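Local coordinates for protein lectin (Pleurotus ostreatus, PDB 6T0Q) that is a calcium-binding fungal lectin that binds N-acetylgalactosamine and probably galactose, at residues Ser47-Ala61 with Thr108-Asn122. Numbering follows the deposited sequence.
Sequences SNIISTRPFRKNITA and TWNLFAIAGQNLVAN. With CA (calcium ion), chain F; NAG (2-acetamido-2-deoxy-beta-D-glucopyranose), chain E.
N58 and W109 cross obliquely, in diagonal positions at one end of two adjacent antiparallel strands, 51-60 and 109-118, their amide and indole planes 77° apart. N58 OD1 lies 3.6 Å from W109 CE3, while N58 ND2 is covalently bonded to C1 of an N-acetylglucosamine. With CG between the backbone N and the carbonyl carbon (chi1 62°), W109 lays one ring face against that sugar, whose N2 comes 3.5 Å from W109 CE3. On the same side of the sheet, further along, L111 spreads its methyls over one face of the R56 guanidinium, L111 CD2 3.6 Å from R56 NH1; R56 NE is salt-bridged to D167. On the other side of the sheet, I59 CD1 meets F112 CD1 at 3.8 Å, the side chains crossing at about a right angle, and F55, F112 and I114 pack against strand 126-135. At the far end N118 OD1 binds calcium at 2.5 Å, alongside D77, D78, S123 and P124, whereas N118 ND2 donates to I49 O (2.9 Å) from above the carbonyl plane; S51 OG reaches that oxygen from the opposite face. Gripped at both ends, the amide is held in its rotation, and the metal probably polarises its N-H. N118 thus joins the calcium site to the strand pair whose other end carries the glycan.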
loop_
_atom_site.group_PDB
_atom_site.type_symbol
_atom_site.label_atom_id
_atom_site.label_comp_id
_atom_site.label_asym_id
_atom_site.label_seq_id
_atom_site.Cartn_x
_atom_site.Cartn_y
_atom_site.Cartn_z
ATOM N N SER A 47 11.582 -6.734 52.729
ATOM C CA SER A 47 12.645 -5.797 52.382
ATOM C C SER A 47 13.596 -6.383 51.339
ATOM O O SER A 47 14.131 -7.482 51.519
ATOM C CB SER A 47 13.413 -5.452 53.667
ATOM O OG SER A 47 14.635 -4.813 53.387
ATOM N N ASN A 48 13.828 -5.639 50.254
ATOM C CA ASN A 48 14.752 -6.058 49.207
ATOM C C ASN A 48 15.780 -4.971 48.920
ATOM O O ASN A 48 15.536 -3.780 49.125
ATOM C CB ASN A 48 14.013 -6.422 47.911
ATOM C CG ASN A 48 13.403 -7.807 47.976
ATOM O OD1 ASN A 48 14.042 -8.787 47.608
ATOM N ND2 ASN A 48 12.185 -7.897 48.488
ATOM N N ILE A 49 16.928 -5.398 48.395
ATOM C CA ILE A 49 18.007 -4.465 48.082
ATOM C C ILE A 49 17.733 -3.776 46.748
ATOM O O ILE A 49 17.004 -4.277 45.890
ATOM C CB ILE A 49 19.370 -5.180 48.053
ATOM C CG1 ILE A 49 19.383 -6.230 46.932
ATOM C CG2 ILE A 49 19.695 -5.787 49.424
ATOM C CD1 ILE A 49 20.773 -6.799 46.613
ATOM N N ILE A 50 18.355 -2.607 46.570
ATOM C CA ILE A 50 18.357 -1.957 45.266
ATOM C C ILE A 50 19.031 -2.879 44.266
ATOM O O ILE A 50 20.152 -3.350 44.492
ATOM C CB ILE A 50 19.059 -0.592 45.351
ATOM C CG1 ILE A 50 18.237 0.372 46.218
ATOM C CG2 ILE A 50 19.275 -0.011 43.963
ATOM C CD1 ILE A 50 18.954 1.713 46.504
ATOM N N SER A 51 18.348 -3.155 43.158
ATOM C CA SER A 51 18.809 -4.193 42.245
ATOM C C SER A 51 17.917 -4.221 41.013
ATOM O O SER A 51 16.768 -3.770 41.041
ATOM C CB SER A 51 18.805 -5.568 42.921
ATOM O OG SER A 51 17.545 -5.827 43.520
ATOM N N THR A 52 18.470 -4.775 39.936
ATOM C CA THR A 52 17.742 -5.092 38.715
ATOM C C THR A 52 17.810 -6.599 38.504
ATOM O O THR A 52 18.865 -7.211 38.700
ATOM C CB THR A 52 18.340 -4.340 37.515
ATOM O OG1 THR A 52 18.321 -2.933 37.791
ATOM C CG2 THR A 52 17.544 -4.617 36.240
ATOM N N ARG A 53 16.685 -7.208 38.124
ATOM C CA ARG A 53 16.621 -8.667 38.039
ATOM C C ARG A 53 15.873 -9.107 36.786
ATOM O O ARG A 53 14.885 -8.463 36.402
ATOM C CB ARG A 53 15.928 -9.245 39.292
ATOM C CG ARG A 53 16.704 -8.996 40.596
ATOM C CD ARG A 53 18.028 -9.761 40.564
ATOM N NE ARG A 53 18.775 -9.701 41.824
ATOM C CZ ARG A 53 19.893 -8.999 41.996
ATOM N NH1 ARG A 53 20.390 -8.279 40.997
ATOM N NH2 ARG A 53 20.512 -9.017 43.167
ATOM N N PRO A 54 16.317 -10.184 36.131
ATOM C CA PRO A 54 15.634 -10.677 34.931
ATOM C C PRO A 54 14.543 -11.694 35.233
ATOM O O PRO A 54 14.620 -12.465 36.190
ATOM C CB PRO A 54 16.766 -11.358 34.151
ATOM C CG PRO A 54 17.613 -11.957 35.240
ATOM C CD PRO A 54 17.548 -10.955 36.410
ATOM N N PHE A 55 13.529 -11.698 34.366
ATOM C CA PHE A 55 12.430 -12.659 34.425
ATOM C C PHE A 55 12.077 -13.069 33.002
ATOM O O PHE A 55 11.952 -12.208 32.127
ATOM C CB PHE A 55 11.211 -12.056 35.147
ATOM C CG PHE A 55 11.534 -11.593 36.541
ATOM C CD1 PHE A 55 11.471 -12.481 37.610
ATOM C CD2 PHE A 55 11.971 -10.300 36.769
ATOM C CE1 PHE A 55 11.817 -12.076 38.897
ATOM C CE2 PHE A 55 12.306 -9.871 38.056
ATOM C CZ PHE A 55 12.240 -10.767 39.123
ATOM N N ARG A 56 11.925 -14.376 32.778
ATOM C CA ARG A 56 11.739 -14.939 31.445
ATOM C C ARG A 56 10.722 -16.063 31.492
ATOM O O ARG A 56 10.697 -16.850 32.441
ATOM C CB ARG A 56 13.025 -15.554 30.874
ATOM C CG ARG A 56 13.972 -14.631 30.192
ATOM C CD ARG A 56 15.236 -15.413 29.824
ATOM N NE ARG A 56 14.968 -16.601 29.007
ATOM C CZ ARG A 56 15.405 -16.762 27.758
ATOM N NH1 ARG A 56 16.117 -15.805 27.181
ATOM N NH2 ARG A 56 15.134 -17.880 27.084
ATOM N N LYS A 57 9.948 -16.184 30.416
ATOM C CA LYS A 57 9.051 -17.326 30.266
ATOM C C LYS A 57 8.813 -17.573 28.782
ATOM O O LYS A 57 8.391 -16.661 28.065
ATOM C CB LYS A 57 7.753 -17.058 31.002
ATOM C CG LYS A 57 6.627 -17.982 30.670
ATOM C CD LYS A 57 6.636 -19.228 31.500
ATOM C CE LYS A 57 5.258 -19.866 31.424
ATOM N NZ LYS A 57 5.228 -21.208 32.023
ATOM N N ASN A 58 9.128 -18.784 28.320
ATOM C CA ASN A 58 8.779 -19.254 26.979
ATOM C C ASN A 58 7.371 -19.828 27.049
ATOM O O ASN A 58 7.138 -20.836 27.723
ATOM C CB ASN A 58 9.775 -20.313 26.498
ATOM C CG ASN A 58 9.484 -20.804 25.068
ATOM O OD1 ASN A 58 8.634 -20.243 24.376
ATOM N ND2 ASN A 58 10.201 -21.859 24.628
ATOM N N ILE A 59 6.428 -19.193 26.366
ATOM C CA ILE A 59 5.033 -19.615 26.391
ATOM C C ILE A 59 4.701 -20.230 25.038
ATOM O O ILE A 59 4.821 -19.567 24.002
ATOM C CB ILE A 59 4.097 -18.442 26.717
ATOM C CG1 ILE A 59 4.357 -17.965 28.143
ATOM C CG2 ILE A 59 2.651 -18.860 26.568
ATOM C CD1 ILE A 59 3.470 -16.820 28.586
ATOM N N THR A 60 4.295 -21.496 25.046
ATOM C CA THR A 60 3.970 -22.205 23.815
ATOM C C THR A 60 2.481 -22.081 23.496
ATOM O O THR A 60 1.644 -21.932 24.390
ATOM C CB THR A 60 4.373 -23.673 23.934
ATOM O OG1 THR A 60 3.824 -24.219 25.143
ATOM C CG2 THR A 60 5.884 -23.783 24.002
ATOM N N ALA A 61 2.158 -22.104 22.187
ATOM C CA ALA A 61 0.757 -22.070 21.787
ATOM C C ALA A 61 0.122 -23.440 22.004
ATOM O O ALA A 61 0.773 -24.464 21.774
ATOM C CB ALA A 61 0.610 -21.674 20.320
ATOM N N THR A 108 3.728 -20.213 17.201
ATOM C CA THR A 108 3.709 -21.411 18.040
ATOM C C THR A 108 4.354 -21.259 19.418
ATOM O O THR A 108 4.004 -22.021 20.333
ATOM C CB THR A 108 4.382 -22.589 17.313
ATOM O OG1 THR A 108 5.765 -22.293 17.093
ATOM C CG2 THR A 108 3.701 -22.840 15.973
ATOM N N TRP A 109 5.301 -20.343 19.591
ATOM C CA TRP A 109 5.880 -20.089 20.905
ATOM C C TRP A 109 6.328 -18.638 20.954
ATOM O O TRP A 109 6.644 -18.042 19.921
ATOM C CB TRP A 109 7.066 -21.023 21.224
ATOM C CG TRP A 109 8.250 -20.892 20.280
ATOM C CD1 TRP A 109 8.518 -21.681 19.194
ATOM C CD2 TRP A 109 9.329 -19.942 20.355
ATOM N NE1 TRP A 109 9.677 -21.269 18.582
ATOM C CE2 TRP A 109 10.197 -20.206 19.273
ATOM C CE3 TRP A 109 9.635 -18.885 21.223
ATOM C CZ2 TRP A 109 11.354 -19.455 19.033
ATOM C CZ3 TRP A 109 10.787 -18.132 20.981
ATOM C CH2 TRP A 109 11.634 -18.426 19.895
ATOM N N ASN A 110 6.350 -18.070 22.162
ATOM C CA ASN A 110 6.758 -16.680 22.333
ATOM C C ASN A 110 7.535 -16.518 23.631
ATOM O O ASN A 110 7.110 -17.009 24.683
ATOM C CB ASN A 110 5.543 -15.746 22.307
ATOM C CG ASN A 110 4.897 -15.690 20.939
ATOM O OD1 ASN A 110 5.373 -14.984 20.054
ATOM N ND2 ASN A 110 3.825 -16.457 20.748
ATOM N N LEU A 111 8.669 -15.824 23.550
ATOM C CA LEU A 111 9.522 -15.579 24.707
ATOM C C LEU A 111 9.194 -14.206 25.284
ATOM O O LEU A 111 9.442 -13.179 24.642
ATOM C CB LEU A 111 10.999 -15.660 24.329
ATOM C CG LEU A 111 11.911 -15.343 25.516
ATOM C CD1 LEU A 111 11.841 -16.465 26.569
ATOM C CD2 LEU A 111 13.332 -15.128 25.036
ATOM N N PHE A 112 8.650 -14.188 26.500
ATOM C CA PHE A 112 8.395 -12.944 27.213
ATOM C C PHE A 112 9.509 -12.730 28.229
ATOM O O PHE A 112 9.898 -13.665 28.936
ATOM C CB PHE A 112 7.022 -12.981 27.883
ATOM C CG PHE A 112 5.895 -13.160 26.901
ATOM C CD1 PHE A 112 5.499 -14.431 26.497
ATOM C CD2 PHE A 112 5.274 -12.055 26.336
ATOM C CE1 PHE A 112 4.487 -14.601 25.565
ATOM C CE2 PHE A 112 4.255 -12.219 25.401
ATOM C CZ PHE A 112 3.863 -13.489 25.018
ATOM N N ALA A 113 10.047 -11.514 28.272
ATOM C CA ALA A 113 11.139 -11.218 29.188
ATOM C C ALA A 113 10.903 -9.854 29.807
ATOM O O ALA A 113 10.470 -8.920 29.125
ATOM C CB ALA A 113 12.504 -11.254 28.488
ATOM N N ILE A 114 11.171 -9.749 31.105
ATOM C CA ILE A 114 10.966 -8.509 31.844
ATOM C C ILE A 114 12.195 -8.265 32.701
ATOM O O ILE A 114 12.634 -9.161 33.428
ATOM C CB ILE A 114 9.710 -8.555 32.735
ATOM C CG1 ILE A 114 8.472 -8.967 31.937
ATOM C CG2 ILE A 114 9.481 -7.179 33.404
ATOM C CD1 ILE A 114 7.236 -9.175 32.808
ATOM N N ALA A 115 12.749 -7.066 32.612
ATOM C CA ALA A 115 13.778 -6.616 33.540
ATOM C C ALA A 115 13.061 -5.789 34.598
ATOM O O ALA A 115 12.494 -4.740 34.282
ATOM C CB ALA A 115 14.853 -5.801 32.821
ATOM N N GLY A 116 13.035 -6.288 35.831
ATOM C CA GLY A 116 12.399 -5.592 36.938
ATOM C C GLY A 116 13.446 -4.860 37.760
ATOM O O GLY A 116 14.581 -5.308 37.876
ATOM N N GLN A 117 13.066 -3.718 38.323
ATOM C CA GLN A 117 14.042 -2.883 39.009
ATOM C C GLN A 117 13.475 -2.409 40.338
ATOM O O GLN A 117 12.406 -1.790 40.381
ATOM C CB GLN A 117 14.448 -1.688 38.140
ATOM C CG GLN A 117 15.584 -0.882 38.728
ATOM C CD GLN A 117 16.090 0.217 37.796
ATOM O OE1 GLN A 117 15.386 0.661 36.880
ATOM N NE2 GLN A 117 17.322 0.661 38.032
ATOM N N ASN A 118 14.195 -2.706 41.417
ATOM C CA ASN A 118 13.899 -2.141 42.728
ATOM C C ASN A 118 14.788 -0.922 42.927
ATOM O O ASN A 118 16.018 -1.040 42.909
ATOM C CB ASN A 118 14.147 -3.158 43.840
ATOM C CG ASN A 118 13.759 -2.617 45.214
ATOM O OD1 ASN A 118 12.947 -1.699 45.318
ATOM N ND2 ASN A 118 14.351 -3.171 46.268
ATOM N N LEU A 119 14.166 0.243 43.117
ATOM C CA LEU A 119 14.899 1.497 43.210
ATOM C C LEU A 119 15.145 1.954 44.640
ATOM O O LEU A 119 15.969 2.849 44.850
ATOM C CB LEU A 119 14.141 2.611 42.464
ATOM C CG LEU A 119 14.039 2.396 40.955
ATOM C CD1 LEU A 119 13.132 3.448 40.317
ATOM C CD2 LEU A 119 15.432 2.442 40.348
ATOM N N VAL A 120 14.460 1.378 45.620
ATOM C CA VAL A 120 14.440 1.915 46.974
ATOM C C VAL A 120 14.934 0.834 47.921
ATOM O O VAL A 120 14.381 -0.274 47.946
ATOM C CB VAL A 120 13.035 2.399 47.363
ATOM C CG1 VAL A 120 13.015 2.866 48.811
ATOM C CG2 VAL A 120 12.587 3.536 46.415
ATOM N N ALA A 121 15.971 1.152 48.697
ATOM C CA ALA A 121 16.544 0.171 49.612
ATOM C C ALA A 121 15.536 -0.203 50.693
ATOM O O ALA A 121 14.700 0.605 51.100
ATOM C CB ALA A 121 17.824 0.719 50.254
ATOM N N ASN A 122 15.613 -1.456 51.144
ATOM C CA ASN A 122 14.779 -1.988 52.219
ATOM C C ASN A 122 13.296 -1.971 51.873
ATOM O O ASN A 122 12.460 -1.959 52.777
ATOM C CB ASN A 122 14.991 -1.234 53.543
ATOM C CG ASN A 122 16.449 -1.178 53.959
ATOM O OD1 ASN A 122 17.152 -2.185 53.922
ATOM N ND2 ASN A 122 16.911 0.009 54.346
HETATM CA CA CA F . 10.589 -1.056 45.756
HETATM C C1 NAG E . 10.110 -22.463 23.297
HETATM C C2 NAG E . 11.501 -22.445 22.663
HETATM C C3 NAG E . 11.462 -23.048 21.254
HETATM C C4 NAG E . 10.828 -24.435 21.263
HETATM C C5 NAG E . 9.465 -24.364 21.955
HETATM C C6 NAG E . 8.803 -25.712 22.114
HETATM C C7 NAG E . 12.962 -20.657 23.485
HETATM C C8 NAG E . 13.397 -19.229 23.320
HETATM N N2 NAG E . 12.034 -21.092 22.627
HETATM O O3 NAG E . 12.794 -23.108 20.761
HETATM O O5 NAG E . 9.590 -23.803 23.277
HETATM O O6 NAG E . 9.368 -26.432 23.200
HETATM O O7 NAG E . 13.419 -21.379 24.363
HETATM O O HOH W 1 2.748 -18.333 22.569
HETATM O O HOH W 2 9.844 1.513 46.292
#